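Local atomic coordinates of A-adding tRNA nucleotidyltransferase (Aquifex aeolicus, PDB entry 4WBY), a protein that adds the terminal adenosine to tRNA ending in CC, using ATP and magnesium, to complete the 3' CCA end. Residues A[113-116]-A[117-120]. Residues are numbered along the deposited sequence; the frame is centred on the assembly and turned at random.
Sequences EDLI and RRDF
OD2 of D114 is gripped twice: NH2 of R117 approaches it at 2.9 Å in a salt bridge, from above the carboxylate plane, and the backbone N of R93 gives it a second hydrogen bond. The R117 guanidinium stands perpendicular to the carboxylate, one face over D114 O, while its NE bonds to the R93 carbonyl. The other carboxylate oxygen, OD1, turns its syn lone pair to NH2 of R118 at 2.7 Å, a nearly straight bond (166°) in the guanidinium plane. Side-on, NE of R118 also bonds to D114 O at 3.2 Å, so the arginine holds both the side chain and the main chain of one residue. With CG anti to the backbone N (chi1 -177°), the carboxylate lies beside the aspartate's own carbonyl group, where R118 can reach both. L115 CD2 packs against R118 NE at 3.8 Å, and a three-residue backbone bond from R118 N to L115 O ties R118 to the turn of residues 113-116. An alanine replacing R118 would probably leave OD1 and the D114 carbonyl without these donors and let the carboxylate turn more easily. R118 and D119, within the head domain, are among the ATP-binding residues, and D119 pairs with R169 of helix 165-177. The buried carboxylate, shared by two arginines, probably offsets part of their positive charge and helps fix R118 beside the nucleotide pocket.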
ATOM      1  N   GLU A 113      18.348  18.630 -11.095  1.00 21.08           N
ATOM      2  CA  GLU A 113      17.085  18.945 -11.746  1.00 23.25           C
ATOM      3  C   GLU A 113      16.125  17.762 -11.704  1.00 23.51           C
ATOM      4  O   GLU A 113      14.912  17.937 -11.570  1.00 25.50           O
ATOM      5  CB  GLU A 113      17.332  19.384 -13.183  1.00 25.06           C
ATOM      6  CG  GLU A 113      17.960  20.759 -13.268  1.00 27.84           C
ATOM      7  CD  GLU A 113      18.289  21.170 -14.687  1.00 32.10           C
ATOM      8  OE1 GLU A 113      18.950  20.390 -15.403  1.00 31.60           O
ATOM      9  OE2 GLU A 113      17.881  22.278 -15.083  1.00 36.69           O
ATOM     10  N   ASP A 114      16.671  16.555 -11.801  1.00 21.22           N
ATOM     11  CA  ASP A 114      15.856  15.350 -11.697  1.00 19.29           C
ATOM     12  C   ASP A 114      15.335  15.120 -10.272  1.00 20.12           C
ATOM     13  O   ASP A 114      14.247  14.578 -10.069  1.00 22.69           O
ATOM     14  CB  ASP A 114      16.660  14.136 -12.151  1.00 19.71           C
ATOM     15  CG  ASP A 114      15.848  12.868 -12.131  1.00 23.60           C
ATOM     16  OD1 ASP A 114      15.889  12.161 -11.101  1.00 26.01           O
ATOM     17  OD2 ASP A 114      15.166  12.578 -13.142  1.00 23.25           O
ATOM     18  N   LEU A 115      16.121  15.519  -9.283  1.00 18.80           N
ATOM     19  CA  LEU A 115      15.722  15.313  -7.897  1.00 19.19           C
ATOM     20  C   LEU A 115      14.720  16.363  -7.419  1.00 18.89           C
ATOM     21  O   LEU A 115      13.806  16.048  -6.661  1.00 20.18           O
ATOM     22  CB  LEU A 115      16.951  15.316  -6.991  1.00 19.37           C
ATOM     23  CG  LEU A 115      17.934  14.170  -7.224  1.00 18.64           C
ATOM     24  CD1 LEU A 115      19.141  14.339  -6.324  1.00 21.30           C
ATOM     25  CD2 LEU A 115      17.252  12.850  -6.942  1.00 22.04           C
ATOM     26  N   ILE A 116      14.887  17.604  -7.865  1.00 19.91           N
ATOM     27  CA  ILE A 116      14.101  18.707  -7.323  1.00 21.61           C
ATOM     28  C   ILE A 116      12.647  18.617  -7.778  1.00 21.96           C
ATOM     29  O   ILE A 116      11.768  19.268  -7.211  1.00 23.74           O
ATOM     30  CB  ILE A 116      14.711  20.070  -7.727  1.00 23.43           C
ATOM     31  CG1 ILE A 116      14.262  21.184  -6.776  1.00 27.43           C
ATOM     32  CG2 ILE A 116      14.386  20.411  -9.172  1.00 22.89           C
ATOM     33  CD1 ILE A 116      14.948  22.520  -7.053  1.00 29.69           C
ATOM     34  N   ARG A 117      12.389  17.783  -8.780  1.00 21.97           N
ATOM     35  CA  ARG A 117      11.030  17.605  -9.282  1.00 23.62           C
ATOM     36  C   ARG A 117      10.273  16.490  -8.547  1.00 24.89           C
ATOM     37  O   ARG A 117       9.126  16.203  -8.873  1.00 28.42           O
ATOM     38  CB  ARG A 117      11.054  17.302 -10.780  1.00 27.45           C
ATOM     39  CG  ARG A 117      11.725  15.997 -11.074  1.00 28.01           C
ATOM     40  CD  ARG A 117      11.467  15.500 -12.474  1.00 29.22           C
ATOM     41  NE  ARG A 117      12.170  14.240 -12.691  1.00 29.12           N
ATOM     42  CZ  ARG A 117      11.740  13.060 -12.259  1.00 32.90           C
ATOM     43  NH1 ARG A 117      10.599  12.967 -11.586  1.00 34.18           N
ATOM     44  NH2 ARG A 117      12.450  11.966 -12.503  1.00 32.07           N
ATOM     45  N   ARG A 118      10.901  15.870  -7.554  1.00 21.00           N
ATOM     46  CA  ARG A 118      10.252  14.773  -6.825  1.00 20.73           C
ATOM     47  C   ARG A 118       9.335  15.288  -5.710  1.00 20.44           C
ATOM     48  O   ARG A 118       9.142  16.498  -5.583  1.00 24.24           O
ATOM     49  CB  ARG A 118      11.321  13.820  -6.296  1.00 20.78           C
ATOM     50  CG  ARG A 118      11.934  13.019  -7.447  1.00 22.66           C
ATOM     51  CD  ARG A 118      13.283  12.414  -7.143  1.00 23.03           C
ATOM     52  NE  ARG A 118      13.866  11.888  -8.376  1.00 22.28           N
ATOM     53  CZ  ARG A 118      13.772  10.623  -8.771  1.00 19.77           C
ATOM     54  NH1 ARG A 118      13.133   9.740  -8.012  1.00 19.21           N
ATOM     55  NH2 ARG A 118      14.339  10.238  -9.918  1.00 20.47           N
ATOM     56  N   ASP A 119       8.725  14.409  -4.917  1.00 15.39           N
ATOM     57  CA  ASP A 119       7.664  14.924  -4.044  1.00 14.88           C
ATOM     58  C   ASP A 119       8.149  15.534  -2.713  1.00 13.35           C
ATOM     59  O   ASP A 119       7.826  16.692  -2.427  1.00 15.46           O
ATOM     60  CB  ASP A 119       6.576  13.868  -3.776  1.00 15.85           C
ATOM     61  CG  ASP A 119       7.109  12.495  -3.346  1.00 16.76           C
ATOM     62  OD1 ASP A 119       8.298  12.317  -3.005  1.00 16.34           O
ATOM     63  OD2 ASP A 119       6.270  11.568  -3.328  1.00 18.70           O
ATOM     64  N   PHE A 120       8.923  14.794  -1.925  1.00 12.69           N
ATOM     65  CA  PHE A 120       9.289  15.236  -0.577  1.00 12.19           C
ATOM     66  C   PHE A 120      10.781  15.103  -0.365  1.00 11.85           C
ATOM     67  O   PHE A 120      11.433  14.294  -1.030  1.00 12.65           O
ATOM     68  CB  PHE A 120       8.499  14.441   0.470  1.00 12.78           C
ATOM     69  CG  PHE A 120       7.037  14.410   0.176  1.00 11.21           C
ATOM     70  CD1 PHE A 120       6.298  15.585   0.220  1.00 13.35           C
ATOM     71  CD2 PHE A 120       6.407  13.233  -0.207  1.00 13.13           C
ATOM     72  CE1 PHE A 120       4.952  15.594  -0.101  1.00 12.47           C
ATOM     73  CE2 PHE A 120       5.056  13.229  -0.524  1.00 13.74           C
ATOM     74  CZ  PHE A 120       4.328  14.416  -0.480  1.00 13.81           C
TER
HETATM   75  O   HOH W   1       8.841  18.878  -6.697  1.00 25.52           O